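Local coordinates for protein ethylbenzene dehydrogenase alpha-subunit (Aromatoleum aromaticum, PDB 2IVF) that carries an iron/sulfur cluster, a molybdenum atom and the ligands MGD and MD1, as a large subunit of the molybdopterin oxidoreductase family, at residues G617-P622 and N896-C901; F324-T329 and P380-T385; H266-A271 and N286-A291. All coordinates share one frame; numbering follows the deposited sequence.

Contact 1. Residues G617-P622 and N896-C901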
loop_
_atom_site.group_PDB
_atom_site.type_symbol
_atom_site.label_atom_id
_atom_site.label_comp_id
_atom_site.label_asym_id
_atom_site.label_seq_id
_atom_site.Cartn_x
_atom_site.Cartn_y
_atom_site.Cartn_z
ATOM N N GLY A 617 -6.233 10.627 20.300
ATOM C CA GLY A 617 -7.461 11.291 19.914
ATOM C C GLY A 617 -8.692 10.416 20.148
ATOM O O GLY A 617 -9.737 10.934 20.526
ATOM N N ALA A 618 -8.543 9.091 20.015
ATOM C CA ALA A 618 -9.664 8.152 20.240
ATOM C C ALA A 618 -10.237 8.239 21.656
ATOM O O ALA A 618 -11.395 7.902 21.885
ATOM C CB ALA A 618 -9.267 6.679 19.852
ATOM N N LYS A 619 -9.442 8.720 22.604
ATOM C CA LYS A 619 -9.901 8.968 23.950
ATOM C C LYS A 619 -10.223 10.441 24.108
ATOM O O LYS A 619 -11.248 10.782 24.698
ATOM C CB LYS A 619 -8.811 8.596 24.951
ATOM C CG LYS A 619 -9.147 8.861 26.441
ATOM C CD LYS A 619 -10.276 7.952 26.923
ATOM C CE LYS A 619 -10.431 7.966 28.472
ATOM N NZ LYS A 619 -11.837 7.586 28.826
ATOM N N MET A 620 -9.335 11.322 23.647
ATOM C CA MET A 620 -9.447 12.751 24.044
ATOM C C MET A 620 -10.574 13.407 23.255
ATOM O O MET A 620 -11.271 14.291 23.751
ATOM C CB MET A 620 -8.139 13.499 23.800
ATOM C CG MET A 620 -6.920 12.948 24.627
ATOM S SD MET A 620 -7.319 12.679 26.370
ATOM C CE MET A 620 -7.122 14.360 27.005
ATOM N N PHE A 621 -10.760 12.976 22.025
ATOM C CA PHE A 621 -11.826 13.572 21.226
ATOM C C PHE A 621 -13.230 13.279 21.812
ATOM O O PHE A 621 -13.952 14.235 22.157
ATOM C CB PHE A 621 -11.662 13.275 19.729
ATOM C CG PHE A 621 -10.818 14.315 19.011
ATOM C CD1 PHE A 621 -9.580 14.712 19.518
ATOM C CD2 PHE A 621 -11.252 14.916 17.854
ATOM C CE1 PHE A 621 -8.799 15.654 18.854
ATOM C CE2 PHE A 621 -10.477 15.879 17.221
ATOM C CZ PHE A 621 -9.261 16.232 17.707
ATOM N N PRO A 622 -13.625 11.989 21.930
ATOM C CA PRO A 622 -14.942 11.684 22.544
ATOM C C PRO A 622 -15.061 12.220 23.945
ATOM O O PRO A 622 -16.102 12.774 24.301
ATOM C CB PRO A 622 -15.015 10.138 22.506
ATOM C CG PRO A 622 -14.141 9.754 21.398
ATOM C CD PRO A 622 -12.967 10.761 21.465
ATOM N N ASN A 896 -0.440 0.744 28.059
ATOM C CA ASN A 896 0.533 1.446 28.843
ATOM C C ASN A 896 -0.193 2.188 29.930
ATOM O O ASN A 896 -1.331 1.824 30.251
ATOM C CB ASN A 896 1.416 2.337 27.975
ATOM C CG ASN A 896 0.651 3.404 27.175
ATOM O OD1 ASN A 896 -0.472 3.768 27.477
ATOM N ND2 ASN A 896 1.292 3.910 26.144
ATOM N N ASP A 897 0.445 3.177 30.528
ATOM C CA ASP A 897 -0.180 3.873 31.635
ATOM C C ASP A 897 -1.403 4.689 31.243
ATOM O O ASP A 897 -2.175 5.092 32.109
ATOM C CB ASP A 897 0.855 4.724 32.389
ATOM C CG ASP A 897 1.822 3.881 33.194
ATOM O OD1 ASP A 897 1.658 2.620 33.204
ATOM O OD2 ASP A 897 2.784 4.462 33.768
ATOM N N PHE A 898 -1.619 4.892 29.959
ATOM C CA PHE A 898 -2.699 5.736 29.491
ATOM C C PHE A 898 -3.911 4.982 28.978
ATOM O O PHE A 898 -5.019 5.353 29.303
ATOM C CB PHE A 898 -2.199 6.687 28.419
ATOM C CG PHE A 898 -3.242 7.611 27.941
ATOM C CD1 PHE A 898 -3.652 8.681 28.708
ATOM C CD2 PHE A 898 -3.848 7.400 26.709
ATOM C CE1 PHE A 898 -4.652 9.549 28.255
ATOM C CE2 PHE A 898 -4.855 8.265 26.243
ATOM C CZ PHE A 898 -5.258 9.335 27.016
ATOM N N ALA A 899 -3.708 3.934 28.183
ATOM C CA ALA A 899 -4.838 3.245 27.572
ATOM C C ALA A 899 -4.408 1.895 27.043
ATOM O O ALA A 899 -3.300 1.459 27.285
ATOM C CB ALA A 899 -5.435 4.107 26.435
ATOM N N ASP A 900 -5.322 1.223 26.366
ATOM C CA ASP A 900 -5.049 -0.106 25.843
ATOM C C ASP A 900 -5.836 -0.363 24.594
ATOM O O ASP A 900 -6.821 0.320 24.321
ATOM C CB ASP A 900 -5.398 -1.182 26.865
ATOM C CG ASP A 900 -6.912 -1.287 27.136
ATOM O OD1 ASP A 900 -7.524 -0.280 27.563
ATOM O OD2 ASP A 900 -7.489 -2.378 26.925
ATOM N N CYS A 901 -5.424 -1.392 23.861
ATOM C CA CYS A 901 -6.158 -1.802 22.689
ATOM C C CYS A 901 -5.906 -3.272 22.459
ATOM O O CYS A 901 -5.049 -3.854 23.118
ATOM C CB CYS A 901 -5.722 -1.000 21.509
ATOM S SG CYS A 901 -4.014 -1.310 20.999
#
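Lys619 and Met620, neighbours on helix 617-625, both reach the ring of Phe898, and the lysine serves as a worked example of a long polar chain that spends its first two side-chain carbons on an aromatic partner. Its CB lies 4.2 Å from Phe898 CE2, and its CG comes to 4.0 Å from Phe898 CZ, approaching the ring obliquely. Beyond CG the chain bends (chi2 67°), so CD and CE lead away from the phenylalanine and carry NZ back to its own helix, where it forms a salt bridge with Asp623. Met620 comes in differently: its SD lies close to the ring plane, at the edge, 4.0 Å from Phe898 CZ and 5.3 Å from the ring centroid, a Met-aromatic contact.

Phe898 stands in the turn between strands 891-895 and 900-908, a beta hairpin of the molybdopterin dinucleotide binding domain, which belongs to the double-psi beta-barrel clan. An Asx turn shapes this bend: Phe898 N donates to Asn896 OD1 at 3.0 Å, from above the carbonyl plane, while Asn896 ND2 is held by the carbonyls of Leu935 and Arg970. Leu559, from helix 557-560, touches both Met620 and Phe898. With no hydrogen bond across the two segments, the helix and the hairpin meet here through dispersion, probably helped by sulfur lying against the ring's hydrogen-bearing edge.

Contact 2. Residues F324-T329 and P380-T385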
loop_
_atom_site.group_PDB
_atom_site.type_symbol
_atom_site.label_atom_id
_atom_site.label_comp_id
_atom_site.label_asym_id
_atom_site.label_seq_id
_atom_site.Cartn_x
_atom_site.Cartn_y
_atom_site.Cartn_z
ATOM N N PHE A 324 34.508 22.208 2.246
ATOM C CA PHE A 324 33.052 22.237 2.262
ATOM C C PHE A 324 32.570 22.624 3.638
ATOM O O PHE A 324 31.668 23.461 3.781
ATOM C CB PHE A 324 32.517 20.849 1.884
ATOM C CG PHE A 324 31.013 20.765 1.750
ATOM C CD1 PHE A 324 30.189 20.600 2.863
ATOM C CD2 PHE A 324 30.419 20.810 0.490
ATOM C CE1 PHE A 324 28.805 20.515 2.742
ATOM C CE2 PHE A 324 29.031 20.701 0.352
ATOM C CZ PHE A 324 28.223 20.546 1.469
ATOM N N VAL A 325 33.146 21.998 4.663
ATOM C CA VAL A 325 32.776 22.300 6.049
ATOM C C VAL A 325 33.032 23.771 6.380
ATOM O O VAL A 325 32.198 24.474 6.941
ATOM C CB VAL A 325 33.504 21.330 6.992
ATOM C CG1 VAL A 325 33.830 21.932 8.347
ATOM C CG2 VAL A 325 32.687 20.047 7.111
ATOM N N CYS A 326 34.183 24.244 5.975
ATOM C CA CYS A 326 34.587 25.613 6.243
ATOM C C CYS A 326 33.730 26.614 5.522
ATOM O O CYS A 326 33.518 27.712 5.995
ATOM C CB CYS A 326 36.046 25.771 5.863
ATOM S SG CYS A 326 37.130 25.086 7.121
ATOM N N GLU A 327 33.198 26.231 4.382
ATOM C CA GLU A 327 32.415 27.175 3.581
ATOM C C GLU A 327 30.940 27.151 3.960
ATOM O O GLU A 327 30.312 28.216 4.107
ATOM C CB GLU A 327 32.641 26.846 2.099
ATOM C CG GLU A 327 31.718 27.453 1.086
ATOM C CD GLU A 327 31.960 26.816 -0.281
ATOM O OE1 GLU A 327 33.002 27.158 -0.898
ATOM O OE2 GLU A 327 31.136 25.963 -0.705
ATOM N N GLN A 328 30.392 25.953 4.135
ATOM C CA GLN A 328 28.970 25.742 4.136
ATOM C C GLN A 328 28.345 25.822 5.504
ATOM O O GLN A 328 27.141 25.985 5.598
ATOM C CB GLN A 328 28.614 24.372 3.527
ATOM C CG GLN A 328 28.926 24.184 2.056
ATOM C CD GLN A 328 27.941 24.925 1.168
ATOM O OE1 GLN A 328 26.736 24.763 1.310
ATOM N NE2 GLN A 328 28.450 25.765 0.275
ATOM N N THR A 329 29.150 25.701 6.558
ATOM C CA THR A 329 28.614 25.440 7.886
ATOM C C THR A 329 29.191 26.348 8.949
ATOM O O THR A 329 30.080 27.146 8.687
ATOM C CB THR A 329 28.889 23.996 8.350
ATOM O OG1 THR A 329 30.248 23.925 8.798
ATOM C CG2 THR A 329 28.621 22.973 7.242
ATOM N N PRO A 380 39.422 29.113 6.896
ATOM C CA PRO A 380 39.251 29.321 8.333
ATOM C C PRO A 380 39.863 28.198 9.148
ATOM O O PRO A 380 39.928 27.069 8.679
ATOM C CB PRO A 380 37.725 29.326 8.516
ATOM C CG PRO A 380 37.161 29.537 7.163
ATOM C CD PRO A 380 38.138 29.005 6.192
ATOM N N ALA A 381 40.264 28.503 10.374
ATOM C CA ALA A 381 40.676 27.482 11.342
ATOM C C ALA A 381 39.510 26.561 11.633
ATOM O O ALA A 381 38.352 26.998 11.612
ATOM C CB ALA A 381 41.151 28.134 12.662
ATOM N N LEU A 382 39.813 25.293 11.886
ATOM C CA LEU A 382 38.843 24.359 12.444
ATOM C C LEU A 382 39.357 23.938 13.807
ATOM O O LEU A 382 38.750 24.248 14.841
ATOM C CB LEU A 382 38.652 23.145 11.539
ATOM C CG LEU A 382 37.726 23.375 10.344
ATOM C CD1 LEU A 382 37.542 22.086 9.608
ATOM C CD2 LEU A 382 36.357 23.952 10.756
ATOM N N GLU A 383 40.493 23.252 13.821
ATOM C CA GLU A 383 41.047 22.784 15.076
ATOM C C GLU A 383 41.648 23.955 15.837
ATOM O O GLU A 383 42.241 24.857 15.246
ATOM C CB GLU A 383 42.096 21.689 14.837
ATOM C CG GLU A 383 41.518 20.369 14.216
ATOM C CD GLU A 383 41.434 20.396 12.698
ATOM O OE1 GLU A 383 41.649 21.483 12.122
ATOM O OE2 GLU A 383 41.147 19.319 12.075
ATOM N N GLY A 384 41.491 23.958 17.154
ATOM C CA GLY A 384 42.231 24.893 17.983
ATOM C C GLY A 384 41.432 25.636 19.031
ATOM O O GLY A 384 40.206 25.741 18.981
ATOM N N THR A 385 42.152 26.157 19.999
ATOM C CA THR A 385 41.556 27.071 20.940
ATOM C C THR A 385 42.381 28.332 20.885
ATOM O O THR A 385 43.603 28.283 20.844
ATOM C CB THR A 385 41.454 26.455 22.351
ATOM O OG1 THR A 385 40.728 25.212 22.259
ATOM C CG2 THR A 385 40.688 27.384 23.263
#
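Leu382 opens a fork toward helix 322-328, and two bumps of the helix, the sulfur of Cys326 and a methyl of Val325, settle against it. Cys326 SG is the deeper of the two: placed beside its backbone N (chi1 -78°), it is swung into the fork, 3.7 Å from Leu382 CG and 3.9 Å from each of Leu382 CD1 and CD2, so the sulfur is seated over the branch point. Val325 CG1 also divides itself between the methyls, 3.9 Å from Leu382 CD1 and 4.0 Å from Leu382 CD2.

The hollow belongs to the loop between strands 365-369 and 385-389, and the bumps to the end of a short helix, 322-328; both belong to the molybdopterin oxidoreductase region of the chain, well away from its centre. The helix runs out at Thr329, whose OG1 donates to Val325 O at 2.7 Å, tying the first residue beyond the helix to the turn that bears the valine.

The bond from CA to CB of Cys326 points toward the loop, which brings CB against the ring of Pro380, 3.9 Å from Pro380 CD, while SG lies 3.8 Å from Pro380 O. Pro332 and Phe358 press on that proline in turn, while Phe320 and Phe402 pack against Leu382.

Contact 3. Residues H266-A271 and N286-A291. With MGD (2-amino-5,6-dimercapto-7-methyl-3,7,8a,9-tetrahydro-8-oxa-1,3,9,10-tetraaza-anthracen-4-one guanosine dinucleotide), chain M.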
loop_
_atom_site.group_PDB
_atom_site.type_symbol
_atom_site.label_atom_id
_atom_site.label_comp_id
_atom_site.label_asym_id
_atom_site.label_seq_id
_atom_site.Cartn_x
_atom_site.Cartn_y
_atom_site.Cartn_z
ATOM N N HIS A 266 11.487 1.253 -7.679
ATOM C CA HIS A 266 12.387 0.683 -8.697
ATOM C C HIS A 266 13.696 1.433 -8.866
ATOM O O HIS A 266 14.744 0.814 -9.154
ATOM C CB HIS A 266 11.664 0.562 -10.032
ATOM C CG HIS A 266 11.405 1.862 -10.735
ATOM N ND1 HIS A 266 12.287 2.392 -11.645
ATOM C CD2 HIS A 266 10.323 2.679 -10.742
ATOM C CE1 HIS A 266 11.777 3.498 -12.155
ATOM N NE2 HIS A 266 10.593 3.709 -11.610
ATOM N N PHE A 267 13.656 2.755 -8.700
ATOM C CA PHE A 267 14.880 3.576 -8.814
ATOM C C PHE A 267 15.916 3.144 -7.749
ATOM O O PHE A 267 17.109 3.146 -8.012
ATOM C CB PHE A 267 14.561 5.072 -8.688
ATOM C CG PHE A 267 13.892 5.654 -9.899
ATOM C CD1 PHE A 267 14.610 5.851 -11.073
ATOM C CD2 PHE A 267 12.581 6.081 -9.846
ATOM C CE1 PHE A 267 14.027 6.399 -12.190
ATOM C CE2 PHE A 267 11.963 6.646 -10.977
ATOM C CZ PHE A 267 12.674 6.838 -12.123
ATOM N N LEU A 268 15.436 2.759 -6.576
ATOM C CA LEU A 268 16.292 2.187 -5.533
ATOM C C LEU A 268 16.899 0.845 -5.943
ATOM O O LEU A 268 18.112 0.684 -5.878
ATOM C CB LEU A 268 15.545 2.061 -4.222
ATOM C CG LEU A 268 16.366 1.553 -3.033
ATOM C CD1 LEU A 268 17.485 2.575 -2.593
ATOM C CD2 LEU A 268 15.384 1.261 -1.851
ATOM N N SER A 269 16.098 -0.136 -6.389
ATOM C CA SER A 269 16.685 -1.389 -6.855
ATOM C C SER A 269 17.559 -1.282 -8.090
ATOM O O SER A 269 18.498 -2.048 -8.279
ATOM C CB SER A 269 15.640 -2.490 -7.085
ATOM O OG SER A 269 14.782 -2.101 -8.127
ATOM N N GLU A 270 17.213 -0.367 -8.987
ATOM C CA GLU A 270 17.990 -0.145 -10.176
ATOM C C GLU A 270 19.295 0.602 -9.873
ATOM O O GLU A 270 20.330 0.274 -10.417
ATOM C CB GLU A 270 17.112 0.571 -11.201
ATOM C CG GLU A 270 15.971 -0.382 -11.617
ATOM C CD GLU A 270 14.741 0.265 -12.180
ATOM O OE1 GLU A 270 14.694 1.515 -12.231
ATOM O OE2 GLU A 270 13.834 -0.517 -12.617
ATOM N N ALA A 271 19.271 1.547 -8.930
ATOM C CA ALA A 271 20.500 2.191 -8.474
ATOM C C ALA A 271 21.435 1.150 -7.898
ATOM O O ALA A 271 22.657 1.225 -8.037
ATOM C CB ALA A 271 20.193 3.266 -7.359
ATOM N N ASN A 286 13.213 -4.116 7.830
ATOM C CA ASN A 286 11.898 -3.674 7.385
ATOM C C ASN A 286 11.589 -4.079 5.929
ATOM O O ASN A 286 12.431 -4.706 5.258
ATOM C CB ASN A 286 11.733 -2.160 7.716
ATOM C CG ASN A 286 12.201 -1.228 6.613
ATOM O OD1 ASN A 286 12.768 -1.651 5.618
ATOM N ND2 ASN A 286 11.983 0.087 6.816
ATOM N N PRO A 287 10.360 -3.868 5.496
ATOM C CA PRO A 287 9.925 -4.332 4.168
ATOM C C PRO A 287 10.701 -3.814 2.968
ATOM O O PRO A 287 10.528 -4.355 1.885
ATOM C CB PRO A 287 8.445 -3.923 4.111
ATOM C CG PRO A 287 8.028 -3.955 5.541
ATOM C CD PRO A 287 9.231 -3.332 6.265
ATOM N N THR A 288 11.559 -2.807 3.166
ATOM C CA THR A 288 12.372 -2.234 2.078
ATOM C C THR A 288 13.714 -2.974 1.950
ATOM O O THR A 288 14.457 -2.801 0.983
ATOM C CB THR A 288 12.494 -0.727 2.311
ATOM O OG1 THR A 288 11.164 -0.153 2.340
ATOM C CG2 THR A 288 13.283 -0.016 1.219
ATOM N N THR A 289 14.021 -3.835 2.924
ATOM C CA THR A 289 15.327 -4.506 2.938
ATOM C C THR A 289 15.634 -5.459 1.802
ATOM O O THR A 289 16.764 -5.817 1.620
ATOM C CB THR A 289 15.581 -5.202 4.290
ATOM O OG1 THR A 289 14.548 -6.181 4.549
ATOM C CG2 THR A 289 15.665 -4.126 5.403
ATOM N N PRO A 290 14.628 -5.914 1.056
ATOM C CA PRO A 290 14.969 -6.697 -0.145
ATOM C C PRO A 290 15.783 -5.959 -1.181
ATOM O O PRO A 290 16.456 -6.604 -1.996
ATOM C CB PRO A 290 13.598 -7.022 -0.733
ATOM C CG PRO A 290 12.701 -7.060 0.515
ATOM C CD PRO A 290 13.181 -5.901 1.303
ATOM N N ALA A 291 15.687 -4.634 -1.173
ATOM C CA ALA A 291 16.567 -3.799 -1.979
ATOM C C ALA A 291 17.885 -3.364 -1.320
ATOM O O ALA A 291 18.649 -2.627 -1.930
ATOM C CB ALA A 291 15.804 -2.575 -2.471
HETATM P PB MGD M . 6.998 5.543 7.537
HETATM O O1B MGD M . 5.999 4.683 6.845
HETATM O O2B MGD M . 6.565 6.095 8.847
HETATM O O3B MGD M . 7.555 6.760 6.702
HETATM O O3A MGD M . 6.168 7.008 4.580
HETATM P PA MGD M . 7.676 6.998 5.099
HETATM O O1A MGD M . 8.332 5.893 4.391
HETATM O O2A MGD M . 8.252 8.325 4.984
HETATM O "O5'" MGD M . 8.354 4.713 7.777
HETATM C "C5'" MGD M . 8.285 3.434 8.425
HETATM C "C4'" MGD M . 9.683 2.979 8.832
HETATM O "O4'" MGD M . 10.179 3.807 9.874
HETATM C "C3'" MGD M . 9.431 1.655 9.515
HETATM O "O3'" MGD M . 9.579 0.642 8.527
HETATM C "C2'" MGD M . 10.539 1.603 10.575
HETATM O "O2'" MGD M . 11.470 0.553 10.255
HETATM C "C1'" MGD M . 11.194 2.991 10.481
HETATM N N9 MGD M . 11.476 3.487 11.849
HETATM C C8 MGD M . 10.628 3.623 12.880
HETATM N N7 MGD M . 11.252 4.150 13.940
HETATM C C5 MGD M . 12.534 4.367 13.550
HETATM C C6 MGD M . 13.690 4.850 14.147
HETATM O O6 MGD M . 13.780 5.219 15.325
HETATM N N1 MGD M . 14.843 4.916 13.360
HETATM C C2 MGD M . 14.924 4.502 12.022
HETATM N N2 MGD M . 16.115 4.591 11.336
HETATM N N3 MGD M . 13.790 4.061 11.459
HETATM C C4 MGD M . 12.643 3.969 12.199
HETATM C C10 MGD M . 5.247 7.917 5.060
HETATM C C11 MGD M . 4.522 8.527 3.885
HETATM O O11 MGD M . 3.942 7.509 3.177
HETATM C C12 MGD M . 3.509 9.621 4.252
HETATM S S12 MGD M . 3.776 10.720 5.598
HETATM C C13 MGD M . 2.364 9.757 3.508
HETATM S S13 MGD M . 1.238 11.009 3.906
HETATM C C14 MGD M . 2.073 8.825 2.382
HETATM N N15 MGD M . 1.112 7.813 2.907
HETATM C C16 MGD M . 1.066 6.506 2.385
HETATM C C17 MGD M . 0.105 5.594 2.737
HETATM O O17 MGD M . -0.787 5.873 3.574
HETATM N N18 MGD M . 0.165 4.313 2.152
HETATM C C19 MGD M . 1.114 3.957 1.245
HETATM N N19 MGD M . 1.081 2.703 0.752
HETATM N N20 MGD M . 2.058 4.865 0.955
HETATM C C21 MGD M . 2.031 6.105 1.468
HETATM N N22 MGD M . 3.018 7.028 1.136
HETATM C C23 MGD M . 3.398 8.107 2.000
#
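Leu268 and Thr288 meet at about a right angle, the leucine reaching out from helix 265-274 and the threonine turning a methyl to receive it. The helix is the main part of the crossover in a beta-alpha-beta unit joining the parallel strands 249-253 and 277-281, and segment 286-291 is the loop leading on to strand 294-296 of the same sheet. With CG opposite the backbone N (chi1 -176°) the leucine is carried toward the loop, and its CD2 does the touching: it is 3.9 Å from Thr288 CG2 and equally 3.9 Å from Ala291 CB. Thr288 thus divides its branches, CG2 for the leucine and OG1 for hydrogen bonds with Asn256 OD1 and Ser258 N. Ile250 and Met252 of the sheet also pack on Leu268.

Elsewhere on the helix the rings of His266 and Phe267 face one another, with His266 CE1 above the centre of the phenylalanine ring. At its edge the imidazole gives a nearly straight hydrogen bond, ND1 to Glu270 OE1 at 2.6 Å; the oxygen lies in the histidine plane but is met from above the carboxylate plane. The other oxygen, Glu270 OE2, forms salt bridges with Lys27 and Arg233 of the beta-subunit, which would probably stabilise the carboxylate's charge while joining the helix to that chain.

The loop is shaped by a type I turn from Asn286 to Thr289, held by Asn286 O, which takes both the N and the OG1 of Thr289. Asn286 OD1 accepts from Thr288 N at 3.0 Å in an Asx turn. The bond to OD1 helps fix the amide, whose ND2 donates to MGD O3' at 3.0 Å with an N-H...O angle of 143°.

Overall arrangement
Followed from the N terminus, the chain closes contact 3 first, a short loop in which helix 265-274 and the turn after strand 277-281 come together, the turn reaching MGD through Asn286. Contact 2 then closes a longer loop, bringing residues 380-385 back to helix 322-328, with its centre about 36 Å from that of contact 3. Contact 1 spans by far the greatest length of chain and joins helix 617-625 to the hairpin turn at 896-901. The three loops follow in series: none encloses or crosses another. Contacts 2 and 3 both lie in the molybdopterin oxidoreductase part, whereas contact 1 links that part to the dinucleotide binding domain.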